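Local coordinates for peptide ABC transporter permease (Staphylococcus hominis, PDB 6EXS), which probably carries peptides across the membrane as a POT family transporter and binds a thioalcohol-conjugated dipeptide, a malodour precursor, at residues Gly280-Phe292 with Lys423-Trp437. Sequence-based numbering, arbitrary orientation.
Unlike the reference sequence in segment 280-292: Gly280 (reference Val). With OLC ((2R)-2,3-dihydroxypropyl (9Z)-octadec-9-enoate), chain D.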
ATOM      1  N   GLY A 280      12.395  14.699 -25.374  1.00 86.35           N
ATOM      2  CA  GLY A 280      13.295  13.830 -24.624  1.00 84.41           C
ATOM      3  C   GLY A 280      12.655  13.391 -23.322  1.00 85.07           C
ATOM      4  O   GLY A 280      12.842  12.247 -22.891  1.00 83.66           O
ATOM      5  N   GLU A 281      11.883  14.312 -22.690  1.00 80.00           N
ATOM      6  CA  GLU A 281      11.128  14.083 -21.452  1.00 77.40           C
ATOM      7  C   GLU A 281       9.904  13.208 -21.761  1.00 78.49           C
ATOM      8  O   GLU A 281       9.485  12.416 -20.919  1.00 75.65           O
ATOM      9  CB  GLU A 281      10.680  15.415 -20.825  1.00 78.68           C
ATOM     10  CG  GLU A 281      11.770  16.153 -20.060  1.00 90.19           C
ATOM     11  CD  GLU A 281      11.315  17.311 -19.185  1.00112.45           C
ATOM     12  OE1 GLU A 281      10.384  18.047 -19.587  1.00110.91           O
ATOM     13  OE2 GLU A 281      11.918  17.502 -18.104  1.00103.27           O
ATOM     14  N   ARG A 282       9.341  13.367 -22.980  1.00 75.48           N
ATOM     15  CA  ARG A 282       8.197  12.624 -23.509  1.00 74.67           C
ATOM     16  C   ARG A 282       8.616  11.180 -23.786  1.00 77.58           C
ATOM     17  O   ARG A 282       7.822  10.263 -23.553  1.00 76.96           O
ATOM     18  CB  ARG A 282       7.677  13.303 -24.787  1.00 75.39           C
ATOM     19  CG  ARG A 282       6.402  12.699 -25.358  1.00 84.88           C
ATOM     20  CD  ARG A 282       5.837  13.513 -26.503  1.00 97.47           C
ATOM     21  NE  ARG A 282       5.041  14.644 -26.023  1.00108.32           N
ATOM     22  CZ  ARG A 282       5.465  15.904 -25.985  1.00124.66           C
ATOM     23  NH1 ARG A 282       6.680  16.217 -26.418  1.00114.43           N
ATOM     24  NH2 ARG A 282       4.672  16.862 -25.531  1.00110.65           N
ATOM     25  N   SER A 283       9.861  10.980 -24.264  1.00 73.67           N
ATOM     26  CA  SER A 283      10.425   9.661 -24.551  1.00 73.21           C
ATOM     27  C   SER A 283      10.617   8.803 -23.292  1.00 74.42           C
ATOM     28  O   SER A 283      10.461   7.586 -23.367  1.00 73.73           O
ATOM     29  CB  SER A 283      11.724   9.779 -25.338  1.00 77.52           C
ATOM     30  OG  SER A 283      11.447   9.762 -26.728  1.00 86.88           O
ATOM     31  N   ARG A 284      10.924   9.437 -22.144  1.00 68.98           N
ATOM     32  CA  ARG A 284      11.085   8.759 -20.858  1.00 66.94           C
ATOM     33  C   ARG A 284       9.720   8.361 -20.274  1.00 69.86           C
ATOM     34  O   ARG A 284       9.640   7.368 -19.542  1.00 69.15           O
ATOM     35  CB  ARG A 284      11.860   9.632 -19.866  1.00 67.05           C
ATOM     36  CG  ARG A 284      13.336   9.824 -20.211  1.00 81.10           C
ATOM     37  CD  ARG A 284      14.071  10.629 -19.150  1.00 95.90           C
ATOM     38  NE  ARG A 284      13.463  11.945 -18.923  1.00110.53           N
ATOM     39  CZ  ARG A 284      13.884  12.825 -18.020  1.00127.11           C
ATOM     40  NH1 ARG A 284      14.931  12.550 -17.252  1.00116.32           N
ATOM     41  NH2 ARG A 284      13.265  13.988 -17.881  1.00114.45           N
ATOM     42  N   VAL A 285       8.649   9.132 -20.599  1.00 65.86           N
ATOM     43  CA  VAL A 285       7.261   8.880 -20.174  1.00 64.25           C
ATOM     44  C   VAL A 285       6.755   7.592 -20.846  1.00 67.79           C
ATOM     45  O   VAL A 285       6.247   6.712 -20.151  1.00 66.38           O
ATOM     46  CB  VAL A 285       6.322  10.097 -20.436  1.00 68.37           C
ATOM     47  CG1 VAL A 285       4.856   9.752 -20.161  1.00 67.37           C
ATOM     48  CG2 VAL A 285       6.751  11.308 -19.613  1.00 67.70           C
ATOM     49  N   LYS A 286       6.925   7.470 -22.185  1.00 65.38           N
ATOM     50  CA  LYS A 286       6.522   6.264 -22.917  1.00 65.46           C
ATOM     51  C   LYS A 286       7.370   5.049 -22.506  1.00 67.81           C
ATOM     52  O   LYS A 286       6.870   3.922 -22.524  1.00 66.98           O
ATOM     53  CB  LYS A 286       6.475   6.475 -24.447  1.00 69.75           C
ATOM     54  CG  LYS A 286       7.761   6.966 -25.093  1.00 86.43           C
ATOM     55  CD  LYS A 286       7.654   6.937 -26.608  1.00 99.48           C
ATOM     56  CE  LYS A 286       8.909   7.416 -27.297  1.00110.05           C
ATOM     57  NZ  LYS A 286       8.891   8.884 -27.520  1.00119.31           N
ATOM     58  N   ALA A 287       8.625   5.293 -22.071  1.00 63.56           N
ATOM     59  CA  ALA A 287       9.541   4.267 -21.572  1.00 62.99           C
ATOM     60  C   ALA A 287       9.057   3.704 -20.227  1.00 66.03           C
ATOM     61  O   ALA A 287       9.426   2.581 -19.882  1.00 65.06           O
ATOM     62  CB  ALA A 287      10.939   4.841 -21.417  1.00 63.80           C
ATOM     63  N   PHE A 288       8.238   4.484 -19.476  1.00 62.71           N
ATOM     64  CA  PHE A 288       7.684   4.081 -18.184  1.00 61.73           C
ATOM     65  C   PHE A 288       6.450   3.175 -18.315  1.00 63.85           C
ATOM     66  O   PHE A 288       6.207   2.366 -17.418  1.00 62.82           O
ATOM     67  CB  PHE A 288       7.400   5.292 -17.264  1.00 63.77           C
ATOM     68  CG  PHE A 288       7.211   4.897 -15.809  1.00 65.51           C
ATOM     69  CD1 PHE A 288       8.304   4.729 -14.968  1.00 69.14           C
ATOM     70  CD2 PHE A 288       5.940   4.646 -15.296  1.00 68.14           C
ATOM     71  CE1 PHE A 288       8.130   4.325 -13.638  1.00 69.38           C
ATOM     72  CE2 PHE A 288       5.768   4.239 -13.969  1.00 70.09           C
ATOM     73  CZ  PHE A 288       6.863   4.086 -13.146  1.00 67.91           C
ATOM     74  N   ILE A 289       5.678   3.303 -19.421  1.00 59.57           N
ATOM     75  CA  ILE A 289       4.480   2.496 -19.710  1.00 58.64           C
ATOM     76  C   ILE A 289       4.754   0.973 -19.497  1.00 61.69           C
ATOM     77  O   ILE A 289       3.996   0.383 -18.726  1.00 59.36           O
ATOM     78  CB  ILE A 289       3.850   2.833 -21.100  1.00 62.62           C
ATOM     79  CG1 ILE A 289       3.223   4.241 -21.085  1.00 62.90           C
ATOM     80  CG2 ILE A 289       2.819   1.782 -21.530  1.00 63.35           C
ATOM     81  CD1 ILE A 289       3.046   4.915 -22.463  1.00 71.09           C
ATOM     82  N   PRO A 290       5.819   0.326 -20.076  1.00 59.74           N
ATOM     83  CA  PRO A 290       6.046  -1.109 -19.796  1.00 59.05           C
ATOM     84  C   PRO A 290       6.361  -1.380 -18.326  1.00 60.51           C
ATOM     85  O   PRO A 290       5.906  -2.397 -17.796  1.00 59.40           O
ATOM     86  CB  PRO A 290       7.231  -1.473 -20.696  1.00 62.00           C
ATOM     87  CG  PRO A 290       7.291  -0.400 -21.716  1.00 67.73           C
ATOM     88  CD  PRO A 290       6.836   0.832 -21.023  1.00 62.44           C
ATOM     89  N   LEU A 291       7.105  -0.449 -17.661  1.00 55.73           N
ATOM     90  CA  LEU A 291       7.439  -0.520 -16.229  1.00 53.22           C
ATOM     91  C   LEU A 291       6.152  -0.425 -15.371  1.00 54.58           C
ATOM     92  O   LEU A 291       6.101  -1.021 -14.290  1.00 52.97           O
ATOM     93  CB  LEU A 291       8.440   0.585 -15.824  1.00 52.90           C
ATOM     94  CG  LEU A 291       9.856   0.504 -16.407  1.00 58.83           C
ATOM     95  CD1 LEU A 291      10.556   1.841 -16.311  1.00 59.56           C
ATOM     96  CD2 LEU A 291      10.694  -0.528 -15.694  1.00 60.77           C
ATOM     97  N   PHE A 292       5.113   0.309 -15.866  1.00 50.65           N
ATOM     98  CA  PHE A 292       3.815   0.441 -15.199  1.00 50.00           C
ATOM     99  C   PHE A 292       3.074  -0.916 -15.203  1.00 53.08           C
ATOM    100  O   PHE A 292       2.543  -1.315 -14.163  1.00 51.04           O
ATOM    101  CB  PHE A 292       2.938   1.560 -15.820  1.00 52.79           C
ATOM    102  CG  PHE A 292       1.662   1.795 -15.037  1.00 53.90           C
ATOM    103  CD1 PHE A 292       0.523   1.030 -15.281  1.00 56.95           C
ATOM    104  CD2 PHE A 292       1.618   2.737 -14.014  1.00 55.16           C
ATOM    105  CE1 PHE A 292      -0.627   1.193 -14.505  1.00 57.26           C
ATOM    106  CE2 PHE A 292       0.465   2.900 -13.240  1.00 57.34           C
ATOM    107  CZ  PHE A 292      -0.646   2.121 -13.486  1.00 55.64           C
ATOM    108  N   LYS A 423      13.694   9.887 -11.833  1.00117.94           N
ATOM    109  CA  LYS A 423      14.590   9.814 -12.995  1.00118.49           C
ATOM    110  C   LYS A 423      13.839  10.046 -14.311  1.00121.62           C
ATOM    111  O   LYS A 423      14.192  10.956 -15.061  1.00122.32           O
ATOM    112  CB  LYS A 423      15.379   8.478 -13.003  1.00120.95           C
ATOM    113  CG  LYS A 423      16.244   8.216 -14.249  1.00137.29           C
ATOM    114  CD  LYS A 423      17.528   9.056 -14.304  1.00148.15           C
ATOM    115  CE  LYS A 423      18.250   8.929 -15.627  1.00159.60           C
ATOM    116  NZ  LYS A 423      17.553   9.654 -16.724  1.00167.74           N
ATOM    117  N   LEU A 424      12.797   9.238 -14.576  1.00116.53           N
ATOM    118  CA  LEU A 424      11.973   9.324 -15.787  1.00116.61           C
ATOM    119  C   LEU A 424      10.905  10.442 -15.679  1.00118.99           C
ATOM    120  O   LEU A 424      10.012  10.530 -16.527  1.00119.06           O
ATOM    121  CB  LEU A 424      11.318   7.951 -16.085  1.00116.33           C
ATOM    122  CG  LEU A 424      12.272   6.770 -16.334  1.00121.17           C
ATOM    123  CD1 LEU A 424      11.828   5.541 -15.578  1.00120.22           C
ATOM    124  CD2 LEU A 424      12.408   6.459 -17.814  1.00124.68           C
ATOM    125  N   ALA A 425      11.030  11.316 -14.657  1.00113.93           N
ATOM    126  CA  ALA A 425      10.097  12.407 -14.369  1.00113.25           C
ATOM    127  C   ALA A 425      10.390  13.736 -15.087  1.00117.04           C
ATOM    128  O   ALA A 425      11.519  14.233 -15.004  1.00116.66           O
ATOM    129  CB  ALA A 425      10.018  12.640 -12.867  1.00112.84           C
ATOM    130  N   PRO A 426       9.368  14.361 -15.735  1.00113.45           N
ATOM    131  CA  PRO A 426       9.588  15.681 -16.353  1.00114.20           C
ATOM    132  C   PRO A 426       9.621  16.773 -15.275  1.00116.60           C
ATOM    133  O   PRO A 426       9.060  16.576 -14.190  1.00114.92           O
ATOM    134  CB  PRO A 426       8.388  15.848 -17.301  1.00116.66           C
ATOM    135  CG  PRO A 426       7.593  14.564 -17.205  1.00120.24           C
ATOM    136  CD  PRO A 426       7.967  13.931 -15.908  1.00114.48           C
ATOM    137  N   LYS A 427      10.286  17.914 -15.568  1.00113.12           N
ATOM    138  CA  LYS A 427      10.461  19.049 -14.650  1.00112.38           C
ATOM    139  C   LYS A 427       9.154  19.581 -14.037  1.00114.25           C
ATOM    140  O   LYS A 427       9.141  19.939 -12.860  1.00112.84           O
ATOM    141  CB  LYS A 427      11.243  20.185 -15.331  1.00116.66           C
ATOM    142  CG  LYS A 427      11.918  21.148 -14.358  1.00131.98           C
ATOM    143  CD  LYS A 427      12.434  22.396 -15.063  1.00144.34           C
ATOM    144  CE  LYS A 427      12.979  23.426 -14.100  1.00155.49           C
ATOM    145  NZ  LYS A 427      14.307  23.038 -13.552  1.00164.38           N
ATOM    146  N   ALA A 428       8.069  19.633 -14.829  1.00110.61           N
ATOM    147  CA  ALA A 428       6.768  20.133 -14.378  1.00109.95           C
ATOM    148  C   ALA A 428       5.874  19.049 -13.760  1.00111.79           C
ATOM    149  O   ALA A 428       5.020  19.369 -12.928  1.00110.79           O
ATOM    150  CB  ALA A 428       6.043  20.812 -15.534  1.00112.02           C
ATOM    151  N   PHE A 429       6.067  17.779 -14.166  1.00107.38           N
ATOM    152  CA  PHE A 429       5.260  16.646 -13.713  1.00105.78           C
ATOM    153  C   PHE A 429       6.026  15.705 -12.764  1.00107.56           C
ATOM    154  O   PHE A 429       6.070  14.493 -12.987  1.00106.44           O
ATOM    155  CB  PHE A 429       4.659  15.898 -14.925  1.00108.18           C
ATOM    156  CG  PHE A 429       3.703  16.712 -15.774  1.00111.03           C
ATOM    157  CD1 PHE A 429       4.179  17.563 -16.767  1.00115.54           C
ATOM    158  CD2 PHE A 429       2.329  16.606 -15.602  1.00113.04           C
ATOM    159  CE1 PHE A 429       3.298  18.320 -17.542  1.00117.56           C
ATOM    160  CE2 PHE A 429       1.446  17.356 -16.388  1.00117.04           C
ATOM    161  CZ  PHE A 429       1.936  18.204 -17.356  1.00116.42           C
ATOM    162  N   ASN A 430       6.620  16.271 -11.693  1.00103.40           N
ATOM    163  CA  ASN A 430       7.360  15.501 -10.687  1.00102.07           C
ATOM    164  C   ASN A 430       6.395  14.833  -9.712  1.00103.85           C
ATOM    165  O   ASN A 430       6.575  13.657  -9.387  1.00103.01           O
ATOM    166  CB  ASN A 430       8.373  16.374  -9.941  1.00104.40           C
ATOM    167  CG  ASN A 430       9.497  16.920 -10.794  1.00133.13           C
ATOM    168  OD1 ASN A 430       9.801  18.115 -10.757  1.00127.40           O
ATOM    169  ND2 ASN A 430      10.173  16.054 -11.545  1.00127.15           N
ATOM    170  N   ALA A 431       5.363  15.583  -9.259  1.00 98.95           N
ATOM    171  CA  ALA A 431       4.306  15.103  -8.360  1.00 96.96           C
ATOM    172  C   ALA A 431       3.357  14.155  -9.111  1.00 98.50           C
ATOM    173  O   ALA A 431       2.800  13.239  -8.504  1.00 97.42           O
ATOM    174  CB  ALA A 431       3.529  16.280  -7.793  1.00 97.94           C
ATOM    175  N   GLN A 432       3.180  14.387 -10.434  1.00 93.63           N
ATOM    176  CA  GLN A 432       2.353  13.575 -11.328  1.00 92.40           C
ATOM    177  C   GLN A 432       3.017  12.224 -11.608  1.00 92.75           C
ATOM    178  O   GLN A 432       2.320  11.210 -11.678  1.00 91.51           O
ATOM    179  CB  GLN A 432       2.044  14.327 -12.628  1.00 95.00           C
ATOM    180  CG  GLN A 432       1.005  15.436 -12.444  1.00109.41           C
ATOM    181  CD  GLN A 432       1.595  16.809 -12.192  1.00125.66           C
ATOM    182  OE1 GLN A 432       2.613  16.986 -11.504  1.00118.91           O
ATOM    183  NE2 GLN A 432       0.939  17.824 -12.730  1.00118.11           N
ATOM    184  N   MET A 433       4.361  12.205 -11.741  1.00 87.31           N
ATOM    185  CA  MET A 433       5.126  10.970 -11.940  1.00 85.90           C
ATOM    186  C   MET A 433       5.143  10.166 -10.634  1.00 86.33           C
ATOM    187  O   MET A 433       5.205   8.936 -10.674  1.00 85.12           O
ATOM    188  CB  MET A 433       6.552  11.269 -12.421  1.00 88.81           C
ATOM    189  CG  MET A 433       7.208  10.105 -13.142  1.00 92.65           C
ATOM    190  SD  MET A 433       6.430   9.722 -14.729  1.00 97.86           S
ATOM    191  CE  MET A 433       7.549   8.496 -15.330  1.00 95.00           C
ATOM    192  N   MET A 434       5.058  10.865  -9.477  1.00 81.07           N
ATOM    193  CA  MET A 434       4.982  10.254  -8.146  1.00 78.93           C
ATOM    194  C   MET A 434       3.666   9.464  -8.033  1.00 81.23           C
ATOM    195  O   MET A 434       3.630   8.414  -7.381  1.00 79.30           O
ATOM    196  CB  MET A 434       5.062  11.326  -7.050  1.00 80.70           C
ATOM    197  CG  MET A 434       6.471  11.695  -6.675  1.00 84.12           C
ATOM    198  SD  MET A 434       6.533  12.747  -5.207  1.00 87.77           S
ATOM    199  CE  MET A 434       6.510  11.502  -3.911  1.00 83.13           C
ATOM    200  N   SER A 435       2.603   9.965  -8.718  1.00 77.87           N
ATOM    201  CA  SER A 435       1.275   9.354  -8.794  1.00 76.86           C
ATOM    202  C   SER A 435       1.271   8.073  -9.630  1.00 79.96           C
ATOM    203  O   SER A 435       0.579   7.141  -9.239  1.00 79.05           O
ATOM    204  CB  SER A 435       0.242  10.335  -9.343  1.00 79.67           C
ATOM    205  OG  SER A 435      -0.062  11.368  -8.420  1.00 84.65           O
ATOM    206  N   VAL A 436       2.037   8.006 -10.755  1.00 76.85           N
ATOM    207  CA  VAL A 436       2.046   6.809 -11.612  1.00 77.25           C
ATOM    208  C   VAL A 436       2.740   5.603 -10.924  1.00 80.03           C
ATOM    209  O   VAL A 436       2.235   4.490 -11.084  1.00 80.10           O
ATOM    210  CB  VAL A 436       2.525   6.992 -13.084  1.00 82.72           C
ATOM    211  CG1 VAL A 436       1.665   8.007 -13.836  1.00 83.35           C
ATOM    212  CG2 VAL A 436       4.002   7.343 -13.179  1.00 83.02           C
ATOM    213  N   TRP A 437       3.841   5.795 -10.149  1.00 75.16           N
ATOM    214  CA  TRP A 437       4.442   4.651  -9.432  1.00 73.89           C
ATOM    215  C   TRP A 437       3.515   4.182  -8.275  1.00 71.20           C
ATOM    216  O   TRP A 437       3.427   2.988  -8.000  1.00 69.99           O
ATOM    217  CB  TRP A 437       5.911   4.888  -8.981  1.00 73.54           C
ATOM    218  CG  TRP A 437       6.356   3.980  -7.862  1.00 74.57           C
ATOM    219  CD1 TRP A 437       6.523   4.327  -6.553  1.00 77.04           C
ATOM    220  CD2 TRP A 437       6.519   2.547  -7.921  1.00 74.59           C
ATOM    221  NE1 TRP A 437       6.798   3.208  -5.794  1.00 76.34           N
ATOM    222  CE2 TRP A 437       6.796   2.102  -6.607  1.00 78.00           C
ATOM    223  CE3 TRP A 437       6.430   1.590  -8.950  1.00 76.48           C
ATOM    224  CZ2 TRP A 437       7.043   0.755  -6.307  1.00 76.94           C
ATOM    225  CZ3 TRP A 437       6.642   0.250  -8.645  1.00 77.44           C
ATOM    226  CH2 TRP A 437       6.955  -0.153  -7.342  1.00 77.26           C
TER
HETATM  227  C24 OLC D 503      -2.388  17.106  -9.332  1.00 89.06           C
HETATM  228  C6  OLC D 503     -10.375  16.969  -3.265  1.00 79.13           C
HETATM  229  C5  OLC D 503     -10.187  16.927  -4.773  1.00 79.46           C
HETATM  230  C4  OLC D 503      -9.053  17.806  -5.275  1.00 80.10           C
HETATM  231  C3  OLC D 503      -8.902  17.838  -6.787  1.00 81.89           C
HETATM  232  C2  OLC D 503      -8.006  16.735  -7.345  1.00 83.87           C
HETATM  233  C21 OLC D 503      -4.363  16.692  -7.844  1.00 87.93           C
HETATM  234  C1  OLC D 503      -6.703  17.228  -7.905  1.00 85.74           C
HETATM  235  C22 OLC D 503      -3.741  16.439  -9.198  1.00 88.54           C
HETATM  236  O19 OLC D 503      -6.527  18.326  -8.370  1.00 86.70           O
HETATM  237  O25 OLC D 503      -1.789  16.833 -10.592  1.00 89.90           O
HETATM  238  O23 OLC D 503      -3.597  15.029  -9.381  1.00 88.52           O
HETATM  239  O20 OLC D 503      -5.753  16.280  -7.831  1.00 86.61           O
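Lys423, the last residue of the short helix 420-423, and Leu424, just past it, meet Arg284 on helix 279-302, where the major facilitator fold of this POT transporter brings a transmembrane helix against an interhelical loop and the start of helix 430-451. The helical parts run roughly parallel, 21° apart with axes 11.5 Å from each other at closest. Lys423 turns its carbonyl toward the Arg284 guanidinium, NH1 to O 2.8 Å, but the angle is too poor for a hydrogen bond. Lys423 NZ lies at the edge of the same group, in its plane, so two positive groups sit side by side. Leu424 sets its CA over one guanidinium face and splits its branches: CD2 packs on Arg284 CB and reaches Ala287, while CD1 abuts the edge of the Phe288 ring and crosses to Leu291 CD1. Leu364 of helix 364-389 touches both leucines. Beyond Ala425, the Pro426 ring sits against Val285 CG2 and, through CB, against the Glu281 carboxylate. Lys427 N donates the one hydrogen bond across the contact, to Glu281 OE2 (3.0 Å, 158°), coming from above the carboxylate plane rather than within it. Arg284 NH2, from the same helix as Glu281, makes a long salt bridge to that oxygen, so OE2 is approached by both the loop N-H and the guanidinium. Met433, its side chain folding back after CG, brings its methyl CE to 3.6 Å from Phe288 CG; its SD stands above the ring face, 5.3 Å from the centroid, a distant Met-aromatic contact. Val436 CG2 packs on CE2 and CD2 of Phe288, and Trp437 CB approaches CZ. Phe268 of helix 249-273 also touches Phe288. One turn on, Phe292, its CG anti to the backbone N (chi1 -174°), presents its ring edge to the backbone carbonyl of Val436, CE2 to O 3.2 Å.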